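Local coordinates for citryl-spermidine/3,4-dihydroxybenzoyl-citryl-spermidine:spermidine ligase (Bacillus anthracis, PDB 3TO3), which catalyses the ATP-dependent condensation of spermidine with N(8)-citryl-spermidine or its 3,4-dihydroxybenzoyl derivative in the biosynthesis of the siderophore petrobactin, at residues 280-285 and 386-391. Sequence-based numbering, arbitrary orientation.
Sequences AQQSMR and PFNGLY. With ATP (adenosine-5'-triphosphate), chain E.
Q282 and N388 meet amide to amide beside the bound ATP. The two side chains come from opposite directions, and their amide planes are only 16° apart, nearly coplanar. N388 ND2 donates to Q282 OE1 at 3.0 Å. The bond is nearly straight (172°) and uses a lone pair in the carbonyl plane. The return bond, from Q282 NE2 to N388 OD1, is weak at 3.5 Å. Q282 NE2 has a second acceptor, E154 of helix 150-156. The Q282 chain is extended beyond CG (chi2 179°), which carries its amide across to the other segment. This pair is the tight part of the contact. Its looser flank is P386, where CB lies 3.8 Å from Q282 NE2, a van der Waals contact. The three touching residues are buried, and the backbones stay well apart, 9.4 Å between the CA atoms of Q282 and P386.

Both segments bind the nucleotide, one at each end. S283 sits in a type I turn from Q281 to M284, and R285 follows it; both reach the phosphates. S283 OG donates to ATP O1B at 2.8 Å. R285 NE reaches the same oxygen, and R285 NH2 bonds to ATP O2B at 3.1 Å. Near the adenine, CB of N388 packs against N6 of ATP. Y391 OH accepts from ATP N6 at 3.1 Å and is also bonded to N516 of helix 502-528. Y391 is partly exposed, unlike the amide pair. K299 and R311 add further bonds to the ATP.

The contact thus joins the phosphate-binding loop before strand 286-289 to the adenine-binding turn after strand 383-386. One straight bond and one weak bond link the buried amides, and E154 would help fix which way round the Q282 amide sits. N6 as a donor to Y391 OH is consistent with recognition of the adenine amino group.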
# COMPACT_ATOMS: atom_id res chain seq x y z
N ALA B 280 18.98 -12.03 7.05
CA ALA B 280 17.75 -12.75 6.70
C ALA B 280 18.04 -14.08 6.06
O ALA B 280 19.03 -14.21 5.35
CB ALA B 280 16.85 -11.92 5.75
N GLN B 281 17.16 -15.05 6.29
CA GLN B 281 17.09 -16.31 5.52
C GLN B 281 16.11 -16.20 4.33
O GLN B 281 15.61 -15.12 4.03
CB GLN B 281 16.66 -17.44 6.43
CG GLN B 281 17.54 -17.57 7.66
CD GLN B 281 17.25 -18.83 8.47
OE1 GLN B 281 16.15 -18.99 9.00
NE2 GLN B 281 18.25 -19.72 8.58
N GLN B 282 15.82 -17.32 3.67
CA GLN B 282 14.88 -17.33 2.55
C GLN B 282 13.54 -16.73 2.92
O GLN B 282 12.84 -16.22 2.05
CB GLN B 282 14.64 -18.75 2.07
CG GLN B 282 15.72 -19.32 1.16
CD GLN B 282 15.42 -20.75 0.73
OE1 GLN B 282 15.08 -20.99 -0.43
NE2 GLN B 282 15.51 -21.70 1.68
N SER B 283 13.18 -16.82 4.19
CA SER B 283 11.87 -16.37 4.68
C SER B 283 11.81 -14.86 4.85
O SER B 283 10.74 -14.25 4.78
CB SER B 283 11.48 -17.13 5.97
OG SER B 283 11.34 -16.30 7.12
N MSE B 284 12.97 -14.28 5.12
CA MSE B 284 13.16 -12.83 5.30
C MSE B 284 12.64 -12.20 6.60
O MSE B 284 13.19 -11.20 7.03
CB MSE B 284 12.55 -12.07 4.15
CG MSE B 284 13.43 -12.14 2.93
SE MSE B 284 12.75 -10.96 1.61
CE MSE B 284 12.86 -9.31 2.65
N ARG B 285 11.69 -12.83 7.28
CA ARG B 285 11.30 -12.37 8.60
C ARG B 285 12.00 -13.24 9.64
O ARG B 285 11.87 -13.04 10.84
CB ARG B 285 9.78 -12.33 8.78
CG ARG B 285 9.13 -13.63 8.43
CD ARG B 285 7.70 -13.69 8.91
NE ARG B 285 7.09 -14.95 8.52
CZ ARG B 285 5.88 -15.34 8.89
NH1 ARG B 285 5.15 -14.56 9.68
NH2 ARG B 285 5.40 -16.51 8.48
N PRO B 386 19.34 -26.31 2.70
CA PRO B 386 17.87 -26.21 2.67
C PRO B 386 17.28 -27.20 1.69
O PRO B 386 17.83 -27.39 0.60
CB PRO B 386 17.60 -24.78 2.19
CG PRO B 386 18.93 -24.20 1.81
CD PRO B 386 19.99 -25.01 2.48
N PHE B 387 16.17 -27.82 2.05
CA PHE B 387 15.70 -28.94 1.27
C PHE B 387 15.32 -28.57 -0.17
O PHE B 387 15.63 -29.31 -1.08
CB PHE B 387 14.59 -29.69 2.00
CG PHE B 387 14.31 -31.05 1.45
CD1 PHE B 387 14.97 -32.16 1.94
CD2 PHE B 387 13.39 -31.23 0.43
CE1 PHE B 387 14.69 -33.42 1.45
CE2 PHE B 387 13.13 -32.48 -0.06
CZ PHE B 387 13.77 -33.58 0.46
N ASN B 388 14.71 -27.42 -0.38
CA ASN B 388 14.48 -26.97 -1.75
C ASN B 388 15.79 -26.67 -2.54
O ASN B 388 15.79 -26.57 -3.75
CB ASN B 388 13.52 -25.77 -1.81
CG ASN B 388 14.09 -24.53 -1.13
OD1 ASN B 388 14.69 -24.61 -0.05
ND2 ASN B 388 13.88 -23.38 -1.75
N GLY B 389 16.90 -26.54 -1.84
CA GLY B 389 18.16 -26.48 -2.55
C GLY B 389 18.43 -27.71 -3.40
O GLY B 389 19.04 -27.62 -4.46
N LEU B 390 17.96 -28.87 -2.96
CA LEU B 390 18.22 -30.11 -3.67
C LEU B 390 17.75 -30.11 -5.14
O LEU B 390 18.29 -30.82 -5.97
CB LEU B 390 17.63 -31.29 -2.91
CG LEU B 390 18.12 -31.41 -1.45
CD1 LEU B 390 17.38 -32.49 -0.74
CD2 LEU B 390 19.61 -31.61 -1.29
N TYR B 391 16.67 -29.40 -5.42
CA TYR B 391 16.23 -29.17 -6.80
C TYR B 391 16.57 -27.82 -7.41
O TYR B 391 16.10 -27.49 -8.48
CB TYR B 391 14.76 -29.57 -7.01
CG TYR B 391 13.80 -29.16 -5.92
CD1 TYR B 391 13.17 -27.91 -5.94
CD2 TYR B 391 13.52 -30.02 -4.86
CE1 TYR B 391 12.26 -27.51 -4.93
CE2 TYR B 391 12.61 -29.63 -3.82
CZ TYR B 391 11.98 -28.39 -3.88
OH TYR B 391 11.09 -28.01 -2.88
PB ATP E . 8.37 -18.64 7.25
O1B ATP E . 8.72 -17.23 7.63
O2B ATP E . 7.03 -19.01 7.82
O3B ATP E . 9.50 -19.62 7.77
PA ATP E . 7.34 -18.02 4.82
O1A ATP E . 6.95 -16.74 5.53
O2A ATP E . 6.14 -18.90 4.50
O3A ATP E . 8.34 -18.82 5.70
O5' ATP E . 8.05 -17.60 3.48
C5' ATP E . 9.03 -18.40 2.92
C4' ATP E . 9.34 -18.16 1.55
O4' ATP E . 10.01 -19.34 0.99
C3' ATP E . 8.10 -17.98 0.76
O3' ATP E . 8.11 -16.74 0.15
C2' ATP E . 8.12 -19.06 -0.24
O2' ATP E . 7.61 -18.64 -1.43
C1' ATP E . 9.58 -19.37 -0.34
N9 ATP E . 9.91 -20.61 -1.00
C8 ATP E . 10.80 -20.71 -2.00
N7 ATP E . 10.86 -22.00 -2.36
C5 ATP E . 10.01 -22.72 -1.59
C6 ATP E . 9.69 -24.09 -1.55
N6 ATP E . 10.32 -25.00 -2.46
N1 ATP E . 8.78 -24.51 -0.64
C2 ATP E . 8.19 -23.64 0.21
N3 ATP E . 8.48 -22.32 0.18
C4 ATP E . 9.39 -21.83 -0.71